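Long-range contacts in lectin (PDB 4HSD), which binds metal ions through a hemopexin-type propeller fold and, as a plant lectin, probably recognises carbohydrates: residues G63-F68 and I77-F82; Y133-D138 and A171-A176. All blocks are in the same frame, centred on the assembly; numbering follows the deposited sequence.

Contact 1 (G63-F68 and I77-F82). With NA (sodium ion), chain C.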
loop_
_atom_site.group_PDB
_atom_site.type_symbol
_atom_site.label_atom_id
_atom_site.label_comp_id
_atom_site.label_asym_id
_atom_site.label_seq_id
_atom_site.Cartn_x
_atom_site.Cartn_y
_atom_site.Cartn_z
ATOM N N GLY A 63 2.336 -11.346 8.652
ATOM C CA GLY A 63 1.933 -10.687 7.425
ATOM C C GLY A 63 2.315 -9.228 7.487
ATOM O O GLY A 63 3.028 -8.793 8.392
ATOM N N ILE A 64 1.859 -8.471 6.503
ATOM C CA ILE A 64 2.231 -7.074 6.391
ATOM C C ILE A 64 0.965 -6.185 6.282
ATOM O O ILE A 64 0.126 -6.360 5.379
ATOM C CB ILE A 64 3.172 -6.898 5.203
ATOM C CG1 ILE A 64 4.529 -7.555 5.517
ATOM C CG2 ILE A 64 3.384 -5.448 4.924
ATOM C CD1 ILE A 64 4.586 -9.040 5.274
ATOM N N ASP A 65 0.804 -5.261 7.223
ATOM C CA ASP A 65 -0.423 -4.466 7.237
ATOM C C ASP A 65 -0.386 -3.124 6.452
ATOM O O ASP A 65 -1.407 -2.448 6.348
ATOM C CB ASP A 65 -0.940 -4.277 8.668
ATOM C CG ASP A 65 -0.003 -3.473 9.530
ATOM O OD1 ASP A 65 0.675 -2.567 8.992
ATOM O OD2 ASP A 65 0.015 -3.699 10.771
ATOM N N CYS A 66 0.779 -2.736 5.937
ATOM C CA CYS A 66 0.927 -1.507 5.164
ATOM C C CYS A 66 2.258 -1.580 4.399
ATOM O O CYS A 66 3.283 -2.057 4.943
ATOM C CB CYS A 66 0.933 -0.288 6.098
ATOM S SG CYS A 66 0.964 1.347 5.275
ATOM N N SER A 67 2.240 -1.122 3.146
ATOM C CA SER A 67 3.464 -1.035 2.337
ATOM C C SER A 67 3.389 0.027 1.237
ATOM O O SER A 67 2.301 0.482 0.884
ATOM C CB SER A 67 3.864 -2.405 1.752
ATOM O OG SER A 67 2.799 -3.051 1.078
ATOM N N PHE A 68 4.542 0.443 0.723
ATOM C CA PHE A 68 4.572 1.369 -0.409
ATOM C C PHE A 68 5.848 1.270 -1.255
ATOM O O PHE A 68 6.918 0.881 -0.769
ATOM C CB PHE A 68 4.260 2.833 0.010
ATOM C CG PHE A 68 5.212 3.419 1.028
ATOM C CD1 PHE A 68 6.327 4.163 0.623
ATOM C CD2 PHE A 68 4.963 3.281 2.383
ATOM C CE1 PHE A 68 7.164 4.750 1.538
ATOM C CE2 PHE A 68 5.810 3.869 3.313
ATOM C CZ PHE A 68 6.915 4.609 2.885
ATOM N N ILE A 77 7.793 -1.871 4.267
ATOM C CA ILE A 77 6.781 -2.771 4.756
ATOM C C ILE A 77 6.649 -2.566 6.258
ATOM O O ILE A 77 7.629 -2.297 6.952
ATOM C CB ILE A 77 7.134 -4.216 4.427
ATOM C CG1 ILE A 77 8.563 -4.522 4.885
ATOM C CG2 ILE A 77 7.026 -4.450 2.927
ATOM C CD1 ILE A 77 8.687 -5.066 6.274
ATOM N N PHE A 78 5.413 -2.678 6.731
ATOM C CA PHE A 78 5.055 -2.428 8.118
ATOM C C PHE A 78 4.206 -3.551 8.719
ATOM O O PHE A 78 3.627 -4.376 8.012
ATOM C CB PHE A 78 4.175 -1.177 8.182
ATOM C CG PHE A 78 4.871 0.102 7.841
ATOM C CD1 PHE A 78 5.312 0.943 8.858
ATOM C CD2 PHE A 78 4.994 0.530 6.510
ATOM C CE1 PHE A 78 5.876 2.180 8.564
ATOM C CE2 PHE A 78 5.558 1.766 6.217
ATOM C CZ PHE A 78 6.008 2.596 7.259
ATOM N N TYR A 79 4.100 -3.505 10.040
ATOM C CA TYR A 79 3.211 -4.350 10.844
ATOM C C TYR A 79 3.268 -3.697 12.217
ATOM O O TYR A 79 4.359 -3.576 12.804
ATOM C CB TYR A 79 3.645 -5.808 10.948
ATOM C CG TYR A 79 2.705 -6.571 11.861
ATOM C CD1 TYR A 79 1.439 -6.899 11.444
ATOM C CD2 TYR A 79 3.067 -6.901 13.169
ATOM C CE1 TYR A 79 0.549 -7.548 12.273
ATOM C CE2 TYR A 79 2.186 -7.552 14.024
ATOM C CZ TYR A 79 0.923 -7.881 13.559
ATOM O OH TYR A 79 0.035 -8.560 14.364
ATOM N N GLU A 80 2.107 -3.251 12.691
ATOM C CA GLU A 80 1.985 -2.513 13.932
ATOM C C GLU A 80 3.053 -1.423 13.997
ATOM O O GLU A 80 3.249 -0.726 13.005
ATOM C CB GLU A 80 2.016 -3.442 15.144
ATOM C CG GLU A 80 0.676 -4.117 15.371
ATOM C CD GLU A 80 0.724 -5.244 16.404
ATOM O OE1 GLU A 80 1.541 -5.177 17.346
ATOM O OE2 GLU A 80 -0.071 -6.189 16.282
ATOM N N ASN A 81 3.739 -1.256 15.128
ATOM C CA ASN A 81 4.706 -0.133 15.217
ATOM C C ASN A 81 6.079 -0.376 14.609
ATOM O O ASN A 81 6.958 0.456 14.747
ATOM C CB ASN A 81 4.852 0.415 16.663
ATOM C CG ASN A 81 5.533 -0.562 17.619
ATOM O OD1 ASN A 81 6.374 -1.348 17.220
ATOM N ND2 ASN A 81 5.195 -0.477 18.895
ATOM N N PHE A 82 6.270 -1.515 13.944
ATOM C CA PHE A 82 7.565 -1.801 13.332
ATOM C C PHE A 82 7.439 -1.720 11.816
ATOM O O PHE A 82 6.328 -1.699 11.280
ATOM C CB PHE A 82 8.100 -3.172 13.756
ATOM C CG PHE A 82 8.275 -3.324 15.241
ATOM C CD1 PHE A 82 7.365 -4.069 15.992
ATOM C CD2 PHE A 82 9.340 -2.715 15.895
ATOM C CE1 PHE A 82 7.524 -4.210 17.374
ATOM C CE2 PHE A 82 9.495 -2.856 17.275
ATOM C CZ PHE A 82 8.580 -3.614 18.007
HETATM NA NA NA C . -3.929 -2.139 6.578
#

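Contact 2 (Y133-D138 and A171-A176). With NA (sodium ion), chain C.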
loop_
_atom_site.group_PDB
_atom_site.type_symbol
_atom_site.label_atom_id
_atom_site.label_comp_id
_atom_site.label_asym_id
_atom_site.label_seq_id
_atom_site.Cartn_x
_atom_site.Cartn_y
_atom_site.Cartn_z
ATOM N N TYR A 133 2.205 9.254 0.252
ATOM C CA TYR A 133 0.997 9.532 1.045
ATOM C C TYR A 133 0.664 8.312 1.912
ATOM O O TYR A 133 0.687 7.182 1.416
ATOM C CB TYR A 133 -0.203 9.828 0.122
ATOM C CG TYR A 133 -0.109 11.121 -0.676
ATOM C CD1 TYR A 133 -0.600 12.311 -0.172
ATOM C CD2 TYR A 133 0.496 11.142 -1.937
ATOM C CE1 TYR A 133 -0.494 13.494 -0.903
ATOM C CE2 TYR A 133 0.607 12.302 -2.667
ATOM C CZ TYR A 133 0.114 13.475 -2.154
ATOM O OH TYR A 133 0.226 14.635 -2.894
ATOM N N LEU A 134 0.360 8.549 3.185
ATOM C CA LEU A 134 0.049 7.491 4.142
ATOM C C LEU A 134 -1.261 7.758 4.926
ATOM O O LEU A 134 -1.640 8.896 5.203
ATOM C CB LEU A 134 1.208 7.294 5.126
ATOM C CG LEU A 134 2.586 7.062 4.518
ATOM C CD1 LEU A 134 3.294 8.408 4.376
ATOM C CD2 LEU A 134 3.402 6.095 5.381
ATOM N N PHE A 135 -1.926 6.667 5.290
ATOM C CA PHE A 135 -3.226 6.728 5.923
ATOM C C PHE A 135 -3.390 5.891 7.163
ATOM O O PHE A 135 -3.100 4.685 7.168
ATOM C CB PHE A 135 -4.277 6.276 4.933
ATOM C CG PHE A 135 -4.171 6.944 3.614
ATOM C CD1 PHE A 135 -4.686 8.223 3.430
ATOM C CD2 PHE A 135 -3.557 6.298 2.544
ATOM C CE1 PHE A 135 -4.601 8.843 2.192
ATOM C CE2 PHE A 135 -3.470 6.916 1.295
ATOM C CZ PHE A 135 -3.994 8.200 1.129
ATOM N N LYS A 136 -3.892 6.535 8.210
ATOM C CA LYS A 136 -4.218 5.867 9.451
ATOM C C LYS A 136 -5.504 6.536 9.891
ATOM O O LYS A 136 -5.597 7.777 9.943
ATOM C CB LYS A 136 -3.113 6.083 10.481
ATOM C CG LYS A 136 -3.404 5.509 11.875
ATOM C CD LYS A 136 -3.717 4.002 11.854
ATOM C CE LYS A 136 -3.690 3.463 13.256
ATOM N NZ LYS A 136 -2.402 3.841 13.875
ATOM N N GLY A 137 -6.516 5.718 10.163
ATOM C CA GLY A 137 -7.810 6.251 10.571
ATOM C C GLY A 137 -8.414 7.140 9.508
ATOM O O GLY A 137 -8.710 6.688 8.401
ATOM N N ASP A 138 -8.605 8.412 9.849
ATOM C CA ASP A 138 -9.278 9.347 8.947
ATOM C C ASP A 138 -8.360 10.516 8.565
ATOM O O ASP A 138 -8.769 11.435 7.849
ATOM C CB ASP A 138 -10.588 9.851 9.567
ATOM C CG ASP A 138 -10.361 10.828 10.706
ATOM O OD1 ASP A 138 -11.158 11.786 10.848
ATOM O OD2 ASP A 138 -9.390 10.657 11.466
ATOM N N ALA A 171 -13.410 7.562 6.472
ATOM C CA ALA A 171 -12.930 7.330 7.833
ATOM C C ALA A 171 -11.882 6.235 7.914
ATOM O O ALA A 171 -11.471 5.836 9.007
ATOM C CB ALA A 171 -14.107 6.997 8.756
ATOM N N GLY A 172 -11.430 5.740 6.771
ATOM C CA GLY A 172 -10.370 4.749 6.801
ATOM C C GLY A 172 -10.121 3.950 5.545
ATOM O O GLY A 172 -11.046 3.610 4.822
ATOM N N MET A 173 -8.854 3.644 5.304
ATOM C CA MET A 173 -8.462 2.780 4.197
ATOM C C MET A 173 -7.570 1.663 4.715
ATOM O O MET A 173 -6.572 1.920 5.377
ATOM C CB MET A 173 -7.759 3.566 3.103
ATOM C CG MET A 173 -8.682 4.475 2.344
ATOM S SD MET A 173 -7.873 6.012 1.954
ATOM C CE MET A 173 -9.274 7.102 2.064
ATOM N N ASP A 174 -7.982 0.451 4.411
ATOM C CA ASP A 174 -7.346 -0.781 4.736
ATOM C C ASP A 174 -6.071 -1.053 3.952
ATOM O O ASP A 174 -5.152 -1.640 4.451
ATOM C CB ASP A 174 -8.365 -1.902 4.497
ATOM C CG ASP A 174 -9.349 -2.108 5.646
ATOM O OD1 ASP A 174 -10.152 -3.013 5.520
ATOM O OD2 ASP A 174 -9.311 -1.397 6.669
ATOM N N SER A 175 -6.058 -0.637 2.696
ATOM C CA SER A 175 -4.951 -0.904 1.778
ATOM C C SER A 175 -4.905 0.102 0.633
ATOM O O SER A 175 -5.922 0.666 0.284
ATOM C CB SER A 175 -5.050 -2.328 1.223
ATOM O OG SER A 175 -4.271 -2.496 0.033
ATOM N N ALA A 176 -3.723 0.316 0.052
ATOM C CA ALA A 176 -3.599 1.187 -1.117
ATOM C C ALA A 176 -2.383 0.901 -1.965
ATOM O O ALA A 176 -1.414 0.341 -1.483
ATOM C CB ALA A 176 -3.579 2.658 -0.705
HETATM NA NA NA C . -3.929 -2.139 6.578
#

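Contact 1 (G63-F68 and I77-F82)
Phe78 O is approached from the other segment by two successive residues. Asp65 N donates a hydrogen bond to Phe78 O at 3.1 Å, arriving 35° above the carbonyl plane instead of on a lone pair, and Ile64 CA lies 3.4 Å from the same Phe78 O in a CA-H...O contact. A straighter bond follows from Asp65: with CG placed between the backbone N and the carbonyl carbon (chi1 65°), the carboxylate reaches past Tyr79, and Glu80 N meets Asp65 OD2 at 2.9 Å on its syn side, with 165° at the hydrogen. Glu80 N belongs to the type II' turn Tyr79-Phe82, whose own bonds pair Tyr79 with Phe82, so the carboxylate ties the turn to the segment 63-68. The segments belong to an antiparallel hairpin, the inner half of one four-stranded blade of the hemopexin-type beta-propeller. Just before the hairpin's first strand, Asp65 O binds the sodium ion, which also takes the carbonyls of Asn7, Asp121 and Asp174; Asp65 is also among the residues seen to bind calcium and magnesium. On one face of the sheet, Ser67 CB rests against Ile77 CG2 at 3.9 Å, while Ile64 CG2 comes to 4.0 Å from Ile77 CB. Phe78 occupies the opposite face. Phe68 CE2 meets Phe78 CE2 at 3.6 Å, at the edge of the Phe78 ring and in its plane, while Cys66 SG stands obliquely 5.0 Å from the centroid of the Phe78 ring. Phe108, Ile120 and Cys83 also pack against Phe78.

Contact 2 (Y133-D138 and A171-A176)
Met173 SD sits over the centre of one face of the Phe135 ring, 4.1 Å from its centroid. The sulfur lies 10° off the ring normal, which identifies a Met-aromatic contact made over the face; CD1 and CG of Phe135 are the ring atoms nearest to Met173 SD. The thioether gets there because the Met173 chain bends at both chi2 (142°) and chi3. Further along, contact passes to the backbone: Gly172 CA lies 3.0 Å from Gly137 O, with 136° at the hydrogen, a CA-H...O contact. Gly172 itself takes backbone angles that suit glycine, since a side chain there would be jammed against the carbonyl O of Ala171. Ala171 O also lies 3.0 Å from Gly137 O, and two acceptors so placed are probably mildly unfavourable. Asp138 CB touches Ala171 CA at 3.9 Å, while the carboxylate leads away from this segment.

In the next shell, Gly137 N is hydrogen-bonded to Asp121 OD1, which positions Gly137 in the bend after strand 131-136. On the other segment, Asp174 O binds the sodium ion at 2.5 Å, and Asp174 and Ser175 together face Phe188 in a classic beta bulge.

The contact thus bridges two successive predicted hemopexin repeats: it joins the second strand of one propeller blade, and the turn after it, to the loop leading into the first strand of the next. Phe135 packs on Tyr140 of strand 139-144, Met173 on Leu187 of strand 184-189 and on Leu164 of the connecting loop, while Ser175, at the start of strand 175-178, touches Ile6 and Ala9 of strand 6-11.

Overall arrangement
From the N terminus, contact 1 comes first: it closes a short loop of eight residues, pairing strand 66-69 with strand 74-79 inside a single sheet. Only after it has closed does contact 2 open, bringing 171-176 back to 133-138 across 32 intervening residues that include two further strands and a helix. The two are therefore in series, neither enclosing nor crossing the other. Their centres lie 13 Å apart, yet they meet directly, Phe68 CE2 packing on Leu134 CD2 at 3.9 Å. They also share the sodium ion on the central axis of the propeller, so a within-blade hairpin and a between-blade junction converge there.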